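Local coordinates for succinoglycan biosynthesis protein (Bacillus cereus ATCC 14579, PDB 2QGM) that is named for succinoglycan biosynthesis but belongs to the erythromycin esterase family, so it is probably a related hydrolase-like protein whose substrate and reaction remain to be established, at residues K69-A74 / T102-T107; A74-L79 / G299-W304; L286-M291 / K329-N334. All coordinates share one frame; numbering follows the deposited sequence.

Contact 1. Residues K69-A74 / T102-T107; sequences KMIGNA and TEMGFT
M104, a selenomethionine in this crystal, reaches across to I71 with its terminal methyl. CE sits 3.6 Å from I71 CB, and I71 CG2 is almost as near, at 3.7 Å from the same CE. The two side chains run at a slant to each other, so it is the last carbon of M104 that does the touching, against the branch point of the isoleucine. The reach follows from the shape of the chain: CB to SE is extended, and then a bend at the end (chi3 69°) swings CE over toward the turn. The same methyl also lies 3.5 Å from G72 O, so it meets backbone as well as side chain.

I71 turns its beta-branched end toward the other segment. With chi1 at -55°, CG2 stands opposite the backbone N and faces both M104 and F106; CG2 to F106 CZ is a looser 4.4 Å. The phenyl ring presents that same CZ to A74 O at 3.7 Å, in an oblique approach. Within its own segment, the ring has M104 CB at its edge, in plane. The contact is small, without a hydrogen bond between the two segments.

G72 and G105, each with positive phi, are the first residues after the two helices to leave helical backbone angles. After helix 65-71 the chain makes a type II' turn from I71 to A74, closed by a weak A74 N to I71 O bond. The turn heads straight into strand 76-79, while the chain beyond helix 87-104 runs through F106 into strand 108-111. I71 also packs on V337 and I339 of strand 336-344, and both I71 and F106 touch V77. The contact thus packs the residues around the C-terminal parts of helices 65-71 and 87-104 beside the start of strand 76-79.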
loop_
_atom_site.group_PDB
_atom_site.type_symbol
_atom_site.label_atom_id
_atom_site.label_comp_id
_atom_site.label_asym_id
_atom_site.label_seq_id
_atom_site.Cartn_x
_atom_site.Cartn_y
_atom_site.Cartn_z
ATOM N N LYS A 69 5.631 13.927 -15.897
ATOM C CA LYS A 69 4.809 14.095 -17.081
ATOM C C LYS A 69 3.754 13.001 -17.170
ATOM O O LYS A 69 2.640 13.235 -17.643
ATOM C CB LYS A 69 5.698 14.101 -18.329
ATOM C CG LYS A 69 6.900 15.039 -18.190
ATOM C CD LYS A 69 7.610 15.302 -19.508
ATOM C CE LYS A 69 8.273 14.057 -20.068
ATOM N NZ LYS A 69 8.985 14.391 -21.333
HETATM N N MSE A 70 4.097 11.806 -16.702
HETATM C CA MSE A 70 3.157 10.682 -16.721
HETATM C C MSE A 70 2.039 10.880 -15.702
HETATM O O MSE A 70 0.856 10.688 -16.004
HETATM C CB MSE A 70 3.871 9.368 -16.377
HETATM C CG MSE A 70 4.899 8.877 -17.383
HETATM SE SE MSE A 70 5.830 7.319 -16.709
HETATM C CE MSE A 70 7.290 7.259 -17.961
ATOM N N ILE A 71 2.428 11.244 -14.481
ATOM C CA ILE A 71 1.475 11.433 -13.394
ATOM C C ILE A 71 0.541 12.604 -13.635
ATOM O O ILE A 71 -0.646 12.536 -13.309
ATOM C CB ILE A 71 2.190 11.666 -12.043
ATOM C CG1 ILE A 71 3.158 10.515 -11.755
ATOM C CG2 ILE A 71 1.169 11.763 -10.919
ATOM C CD1 ILE A 71 2.515 9.162 -11.760
ATOM N N GLY A 72 1.080 13.679 -14.194
ATOM C CA GLY A 72 0.261 14.846 -14.446
ATOM C C GLY A 72 -0.220 15.440 -13.143
ATOM O O GLY A 72 0.536 15.528 -12.174
ATOM N N ASN A 73 -1.487 15.832 -13.108
ATOM C CA ASN A 73 -2.049 16.437 -11.909
ATOM C C ASN A 73 -2.894 15.476 -11.079
ATOM O O ASN A 73 -3.731 15.906 -10.294
ATOM C CB ASN A 73 -2.877 17.666 -12.284
ATOM C CG ASN A 73 -3.847 17.391 -13.413
ATOM O OD1 ASN A 73 -4.737 16.547 -13.292
ATOM N ND2 ASN A 73 -3.683 18.110 -14.522
ATOM N N ALA A 74 -2.671 14.178 -11.246
ATOM C CA ALA A 74 -3.413 13.191 -10.473
ATOM C C ALA A 74 -3.149 13.413 -8.985
ATOM O O ALA A 74 -2.002 13.642 -8.583
ATOM C CB ALA A 74 -2.988 11.784 -10.878
ATOM N N THR A 102 9.023 15.930 -2.657
ATOM C CA THR A 102 9.840 17.103 -2.927
ATOM C C THR A 102 9.609 17.834 -4.250
ATOM O O THR A 102 9.801 19.051 -4.317
ATOM C CB THR A 102 11.335 16.753 -2.848
ATOM O OG1 THR A 102 11.646 15.792 -3.861
ATOM C CG2 THR A 102 11.686 16.178 -1.490
ATOM N N GLU A 103 9.211 17.116 -5.295
ATOM C CA GLU A 103 9.009 17.736 -6.611
ATOM C C GLU A 103 7.562 17.813 -7.119
ATOM O O GLU A 103 7.266 18.592 -8.029
ATOM C CB GLU A 103 9.855 16.996 -7.663
ATOM C CG GLU A 103 11.366 17.033 -7.432
ATOM C CD GLU A 103 11.923 18.448 -7.370
ATOM O OE1 GLU A 103 11.438 19.313 -8.124
ATOM O OE2 GLU A 103 12.852 18.692 -6.576
HETATM N N MSE A 104 6.661 17.024 -6.536
HETATM C CA MSE A 104 5.280 17.022 -7.000
HETATM C C MSE A 104 4.202 17.331 -5.964
HETATM O O MSE A 104 3.013 17.142 -6.219
HETATM C CB MSE A 104 4.979 15.684 -7.683
HETATM C CG MSE A 104 5.766 15.477 -8.965
HETATM SE SE MSE A 104 5.161 13.945 -9.949
HETATM C CE MSE A 104 3.433 14.622 -10.493
ATOM N N GLY A 105 4.619 17.799 -4.794
ATOM C CA GLY A 105 3.666 18.154 -3.758
ATOM C C GLY A 105 2.827 17.054 -3.137
ATOM O O GLY A 105 1.683 17.303 -2.760
ATOM N N PHE A 106 3.359 15.836 -3.043
ATOM C CA PHE A 106 2.605 14.768 -2.404
ATOM C C PHE A 106 2.855 14.906 -0.907
ATOM O O PHE A 106 3.978 15.173 -0.482
ATOM C CB PHE A 106 3.025 13.405 -2.961
ATOM C CG PHE A 106 2.307 13.044 -4.235
ATOM C CD1 PHE A 106 1.177 12.231 -4.206
ATOM C CD2 PHE A 106 2.721 13.576 -5.456
ATOM C CE1 PHE A 106 0.462 11.951 -5.383
ATOM C CE2 PHE A 106 2.021 13.308 -6.641
ATOM C CZ PHE A 106 0.890 12.495 -6.603
ATOM N N THR A 107 1.804 14.734 -0.111
ATOM C CA THR A 107 1.908 14.942 1.332
ATOM C C THR A 107 1.359 13.849 2.239
ATOM O O THR A 107 1.761 13.731 3.395
ATOM C CB THR A 107 1.204 16.248 1.691
ATOM O OG1 THR A 107 -0.121 16.226 1.143
ATOM C CG2 THR A 107 1.962 17.442 1.109
#

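Contact 2. Residues A74-L79 / G299-W304; sequences AQYVGL and GKTMVW
The Y76 ring lies beside T301, both side chains pointing the same way off the sheet; CD2 meets T301 CB at 4.0 Å, obliquely, while M291 and Q294 of helix 276-297 also touch the tyrosine side chain. At the far end the W304 indole takes a cation-pi contact from K93, and its NE1 is bonded to Y140 OH.

Strands 76-79 and 301-304 run parallel at 19°. Four backbone bonds, all 2.7 to 2.9 Å, join them: T301 N to Q75 O, V77 N to T301 O, V303 N to V77 O and L79 N to V303 O. All are fairly straight, the last at 175°. Y76, T301 and V303 face one side; V77, L79, M302 and W304 face the other, where L79 CD1 approaches M302 CB at 4.3 Å.

Just before the first strand residues, an extended K300 carries NZ to a water, 2.8 Å away, that also donates to A74 O at 2.7 Å. K300 NZ bonds M104 O too, so the chemistry joins a core of backbone pairing, with apolar V77, L79 and M302 on one side, to a lysine that ties the strand beginnings to the C-terminal part of helix 87-104.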
loop_
_atom_site.group_PDB
_atom_site.type_symbol
_atom_site.label_atom_id
_atom_site.label_comp_id
_atom_site.label_asym_id
_atom_site.label_seq_id
_atom_site.Cartn_x
_atom_site.Cartn_y
_atom_site.Cartn_z
ATOM N N ALA A 74 -2.671 14.178 -11.246
ATOM C CA ALA A 74 -3.413 13.191 -10.473
ATOM C C ALA A 74 -3.149 13.413 -8.985
ATOM O O ALA A 74 -2.002 13.642 -8.583
ATOM C CB ALA A 74 -2.988 11.784 -10.878
ATOM N N GLN A 75 -4.199 13.349 -8.166
ATOM C CA GLN A 75 -4.043 13.549 -6.722
ATOM C C GLN A 75 -3.790 12.253 -5.940
ATOM O O GLN A 75 -3.441 12.307 -4.764
ATOM C CB GLN A 75 -5.272 14.253 -6.143
ATOM C CG GLN A 75 -5.556 15.637 -6.720
ATOM C CD GLN A 75 -6.793 16.254 -6.099
ATOM O OE1 GLN A 75 -7.855 15.636 -6.070
ATOM N NE2 GLN A 75 -6.663 17.480 -5.596
ATOM N N TYR A 76 -3.981 11.102 -6.583
ATOM C CA TYR A 76 -3.738 9.814 -5.928
ATOM C C TYR A 76 -2.803 8.948 -6.757
ATOM O O TYR A 76 -3.044 8.731 -7.948
ATOM C CB TYR A 76 -5.025 9.017 -5.728
ATOM C CG TYR A 76 -6.030 9.637 -4.798
ATOM C CD1 TYR A 76 -6.839 10.687 -5.219
ATOM C CD2 TYR A 76 -6.224 9.128 -3.518
ATOM C CE1 TYR A 76 -7.826 11.210 -4.394
ATOM C CE2 TYR A 76 -7.216 9.642 -2.679
ATOM C CZ TYR A 76 -8.016 10.680 -3.130
ATOM O OH TYR A 76 -9.049 11.160 -2.352
ATOM N N VAL A 77 -1.737 8.450 -6.138
ATOM C CA VAL A 77 -0.798 7.584 -6.850
ATOM C C VAL A 77 -0.588 6.283 -6.086
ATOM O O VAL A 77 -0.201 6.302 -4.917
ATOM C CB VAL A 77 0.584 8.269 -7.057
ATOM C CG1 VAL A 77 1.605 7.251 -7.563
ATOM C CG2 VAL A 77 0.468 9.407 -8.058
ATOM N N GLY A 78 -0.847 5.156 -6.748
ATOM C CA GLY A 78 -0.647 3.863 -6.115
ATOM C C GLY A 78 0.746 3.381 -6.463
ATOM O O GLY A 78 1.116 3.374 -7.634
ATOM N N LEU A 79 1.520 2.987 -5.455
ATOM C CA LEU A 79 2.891 2.525 -5.659
ATOM C C LEU A 79 3.016 1.076 -5.208
ATOM O O LEU A 79 3.147 0.797 -4.015
ATOM C CB LEU A 79 3.865 3.387 -4.849
ATOM C CG LEU A 79 3.788 4.905 -5.017
ATOM C CD1 LEU A 79 4.601 5.580 -3.914
ATOM C CD2 LEU A 79 4.305 5.300 -6.396
ATOM N N GLY A 299 -3.622 18.339 -0.244
ATOM C CA GLY A 299 -2.342 18.021 -0.854
ATOM C C GLY A 299 -2.549 16.899 -1.851
ATOM O O GLY A 299 -3.488 16.948 -2.643
ATOM N N LYS A 300 -1.680 15.894 -1.816
ATOM C CA LYS A 300 -1.795 14.748 -2.714
ATOM C C LYS A 300 -1.474 13.485 -1.923
ATOM O O LYS A 300 -0.729 13.529 -0.946
ATOM C CB LYS A 300 -0.839 14.892 -3.897
ATOM C CG LYS A 300 -1.117 16.098 -4.779
ATOM C CD LYS A 300 -0.084 16.160 -5.893
ATOM C CE LYS A 300 -0.366 17.279 -6.866
ATOM N NZ LYS A 300 0.754 17.404 -7.835
ATOM N N THR A 301 -2.031 12.361 -2.369
ATOM C CA THR A 301 -1.877 11.088 -1.673
ATOM C C THR A 301 -1.182 9.948 -2.389
ATOM O O THR A 301 -1.453 9.644 -3.548
ATOM C CB THR A 301 -3.247 10.567 -1.231
ATOM O OG1 THR A 301 -3.884 11.575 -0.447
ATOM C CG2 THR A 301 -3.106 9.295 -0.404
HETATM N N MSE A 302 -0.281 9.307 -1.655
HETATM C CA MSE A 302 0.465 8.168 -2.155
HETATM C C MSE A 302 -0.038 6.924 -1.430
HETATM O O MSE A 302 -0.202 6.938 -0.213
HETATM C CB MSE A 302 1.953 8.339 -1.865
HETATM C CG MSE A 302 2.607 9.558 -2.515
HETATM SE SE MSE A 302 4.355 9.915 -1.719
HETATM C CE MSE A 302 3.723 10.733 -0.098
ATOM N N VAL A 303 -0.299 5.859 -2.178
ATOM C CA VAL A 303 -0.746 4.608 -1.579
ATOM C C VAL A 303 0.352 3.564 -1.805
ATOM O O VAL A 303 0.624 3.151 -2.934
ATOM C CB VAL A 303 -2.074 4.120 -2.196
ATOM C CG1 VAL A 303 -2.463 2.749 -1.615
ATOM C CG2 VAL A 303 -3.163 5.141 -1.907
ATOM N N TRP A 304 0.999 3.177 -0.714
ATOM C CA TRP A 304 2.075 2.191 -0.747
ATOM C C TRP A 304 1.488 0.847 -0.343
ATOM O O TRP A 304 1.001 0.686 0.778
ATOM C CB TRP A 304 3.174 2.599 0.239
ATOM C CG TRP A 304 4.296 1.605 0.402
ATOM C CD1 TRP A 304 4.195 0.303 0.798
ATOM C CD2 TRP A 304 5.698 1.870 0.251
ATOM N NE1 TRP A 304 5.450 -0.256 0.911
ATOM C CE2 TRP A 304 6.388 0.686 0.579
ATOM C CE3 TRP A 304 6.437 2.999 -0.129
ATOM C CZ2 TRP A 304 7.785 0.594 0.544
ATOM C CZ3 TRP A 304 7.826 2.910 -0.165
ATOM C CH2 TRP A 304 8.484 1.714 0.169
HETATM O O HOH W 1 0.126 15.111 -9.361
#

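Contact 3. Residues L286-M291 / K329-N334; sequences LADHAM and KERLDN
D288 and R331 make the salt bridge of this helix pair. A single carboxylate oxygen does the work: D288 OD1 takes R331 NH1 at 2.7 Å and, more weakly, R331 NH2 at 3.0 Å. The NH1 bond is bent (139° at the hydrogen), although OD1 is met nearly along its own C-O axis. The two side chains cross at about a right angle, yet the carboxylate and guanidinium planes are only 18° apart, and OD1 lies at the edge of the guanidinium, tilted slightly from its plane. R331 gets there by staying extended from CG to NE, reaching across to helix 276-297. D288 also touches K265 of helix 253-269.

Packing around the arginine is mixed. A287 CB lies over one guanidinium face, 3.9 Å from R331 NH1. The selenium of M291, a selenomethionine, comes in at the edge, near the guanidinium plane, and sits 3.5 Å from R331 CD, the two side chains slanting across each other.

The apolar part is M291 against L332. They slide past one another in opposite directions, and M291 CE, turned by a chi3 of 62°, rests 3.8 Å from L332 CD2. Both also pack on Y76 of strand 76-79.

Helices 276-297 and 324-332 therefore lie side by side on the Y76 side of the mixed sheet, with helix 324-332 in the beta-alpha-beta crossover that links parallel strands 301-304 and 336-344, an element typical of layered alpha/beta folds.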
loop_
_atom_site.group_PDB
_atom_site.type_symbol
_atom_site.label_atom_id
_atom_site.label_comp_id
_atom_site.label_asym_id
_atom_site.label_seq_id
_atom_site.Cartn_x
_atom_site.Cartn_y
_atom_site.Cartn_z
ATOM N N LEU A 286 -9.638 -0.142 2.758
ATOM C CA LEU A 286 -8.308 0.365 2.433
ATOM C C LEU A 286 -8.511 1.627 1.601
ATOM O O LEU A 286 -7.886 2.660 1.850
ATOM C CB LEU A 286 -7.512 -0.644 1.611
ATOM C CG LEU A 286 -6.972 -1.870 2.345
ATOM C CD1 LEU A 286 -6.192 -2.733 1.353
ATOM C CD2 LEU A 286 -6.060 -1.435 3.502
ATOM N N ALA A 287 -9.392 1.525 0.607
ATOM C CA ALA A 287 -9.705 2.641 -0.274
ATOM C C ALA A 287 -10.306 3.802 0.498
ATOM O O ALA A 287 -9.932 4.958 0.281
ATOM C CB ALA A 287 -10.659 2.193 -1.374
ATOM N N ASP A 288 -11.242 3.504 1.396
ATOM C CA ASP A 288 -11.875 4.552 2.188
ATOM C C ASP A 288 -10.823 5.324 2.977
ATOM O O ASP A 288 -10.834 6.550 3.010
ATOM C CB ASP A 288 -12.888 3.961 3.174
ATOM C CG ASP A 288 -14.130 3.415 2.494
ATOM O OD1 ASP A 288 -14.404 3.777 1.325
ATOM O OD2 ASP A 288 -14.837 2.624 3.148
ATOM N N HIS A 289 -9.912 4.602 3.617
ATOM C CA HIS A 289 -8.883 5.273 4.396
ATOM C C HIS A 289 -7.986 6.157 3.537
ATOM O O HIS A 289 -7.634 7.264 3.946
ATOM C CB HIS A 289 -8.057 4.249 5.172
ATOM C CG HIS A 289 -8.735 3.765 6.417
ATOM N ND1 HIS A 289 -8.418 2.569 7.024
ATOM C CD2 HIS A 289 -9.705 4.326 7.178
ATOM C CE1 HIS A 289 -9.161 2.414 8.104
ATOM N NE2 HIS A 289 -9.952 3.466 8.222
ATOM N N ALA A 290 -7.636 5.688 2.345
ATOM C CA ALA A 290 -6.790 6.479 1.454
ATOM C C ALA A 290 -7.483 7.790 1.074
ATOM O O ALA A 290 -6.864 8.859 1.080
ATOM C CB ALA A 290 -6.465 5.685 0.215
HETATM N N MSE A 291 -8.769 7.698 0.743
HETATM C CA MSE A 291 -9.546 8.872 0.373
HETATM C C MSE A 291 -9.829 9.751 1.578
HETATM O O MSE A 291 -9.931 10.966 1.447
HETATM C CB MSE A 291 -10.838 8.440 -0.327
HETATM C CG MSE A 291 -10.528 7.900 -1.720
HETATM SE SE MSE A 291 -12.039 7.336 -2.785
HETATM C CE MSE A 291 -12.964 9.033 -2.921
ATOM N N LYS A 329 -10.063 3.290 -8.563
ATOM C CA LYS A 329 -10.183 3.633 -9.982
ATOM C C LYS A 329 -11.631 4.006 -10.313
ATOM O O LYS A 329 -11.876 4.960 -11.050
ATOM C CB LYS A 329 -9.729 2.464 -10.861
ATOM C CG LYS A 329 -9.759 2.769 -12.361
ATOM C CD LYS A 329 -8.795 3.898 -12.727
ATOM C CE LYS A 329 -8.766 4.133 -14.234
ATOM N NZ LYS A 329 -7.950 5.328 -14.610
ATOM N N GLU A 330 -12.582 3.261 -9.753
ATOM C CA GLU A 330 -14.004 3.514 -9.985
ATOM C C GLU A 330 -14.444 4.873 -9.465
ATOM O O GLU A 330 -15.098 5.654 -10.172
ATOM C CB GLU A 330 -14.859 2.446 -9.299
ATOM C CG GLU A 330 -14.764 1.065 -9.917
ATOM C CD GLU A 330 -15.460 0.006 -9.077
ATOM O OE1 GLU A 330 -16.631 0.216 -8.692
ATOM O OE2 GLU A 330 -14.839 -1.047 -8.814
ATOM N N ARG A 331 -14.101 5.141 -8.211
ATOM C CA ARG A 331 -14.460 6.388 -7.552
ATOM C C ARG A 331 -13.684 7.595 -8.047
ATOM O O ARG A 331 -14.221 8.701 -8.086
ATOM C CB ARG A 331 -14.211 6.284 -6.049
ATOM C CG ARG A 331 -14.914 5.150 -5.338
ATOM C CD ARG A 331 -14.478 5.119 -3.880
ATOM N NE ARG A 331 -15.011 3.971 -3.156
ATOM C CZ ARG A 331 -14.682 3.674 -1.903
ATOM N NH1 ARG A 331 -13.826 4.448 -1.248
ATOM N NH2 ARG A 331 -15.203 2.609 -1.306
ATOM N N LEU A 332 -12.423 7.384 -8.415
ATOM C CA LEU A 332 -11.569 8.489 -8.830
ATOM C C LEU A 332 -11.285 8.653 -10.319
ATOM O O LEU A 332 -10.879 9.730 -10.750
ATOM C CB LEU A 332 -10.247 8.396 -8.065
ATOM C CG LEU A 332 -10.417 8.382 -6.541
ATOM C CD1 LEU A 332 -9.088 8.043 -5.893
ATOM C CD2 LEU A 332 -10.928 9.739 -6.042
ATOM N N ASP A 333 -11.494 7.596 -11.096
ATOM C CA ASP A 333 -11.245 7.632 -12.536
ATOM C C ASP A 333 -9.809 8.076 -12.840
ATOM O O ASP A 333 -8.864 7.425 -12.403
ATOM C CB ASP A 333 -12.266 8.551 -13.227
ATOM C CG ASP A 333 -12.187 8.479 -14.747
ATOM O OD1 ASP A 333 -12.066 7.360 -15.290
ATOM O OD2 ASP A 333 -12.254 9.540 -15.400
ATOM N N ASN A 334 -9.631 9.173 -13.573
ATOM C CA ASN A 334 -8.283 9.619 -13.918
ATOM C C ASN A 334 -7.513 10.320 -12.804
ATOM O O ASN A 334 -6.361 10.718 -13.001
ATOM C CB ASN A 334 -8.322 10.523 -15.150
ATOM C CG ASN A 334 -8.492 9.739 -16.440
ATOM O OD1 ASN A 334 -8.708 10.310 -17.507
ATOM N ND2 ASN A 334 -8.387 8.418 -16.346
#

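Contacts 1 and 2 are buried, contact 3 lies at the surface, and contact 2 touches both others. Contact 2 is a strand pair inside the central sheet, built on backbone pairing. Contact 1, its centre about 9 Å from that of contact 2, shares A74 and joins the C-terminal parts of two helices by side-chain packing, partly against backbone carbonyls, with no hydrogen bond between its segments; F106 CZ lies 3.4 Å from V77 CG2. Contact 3 is stacked on the other face of strands 76-79 and 301-304: Y76 CD1 meets L332 CD1 at 3.5 Å. Its ion pair belongs to the more exposed outer side. Contacts 1 and 3 barely meet, their centres about 17 Å apart.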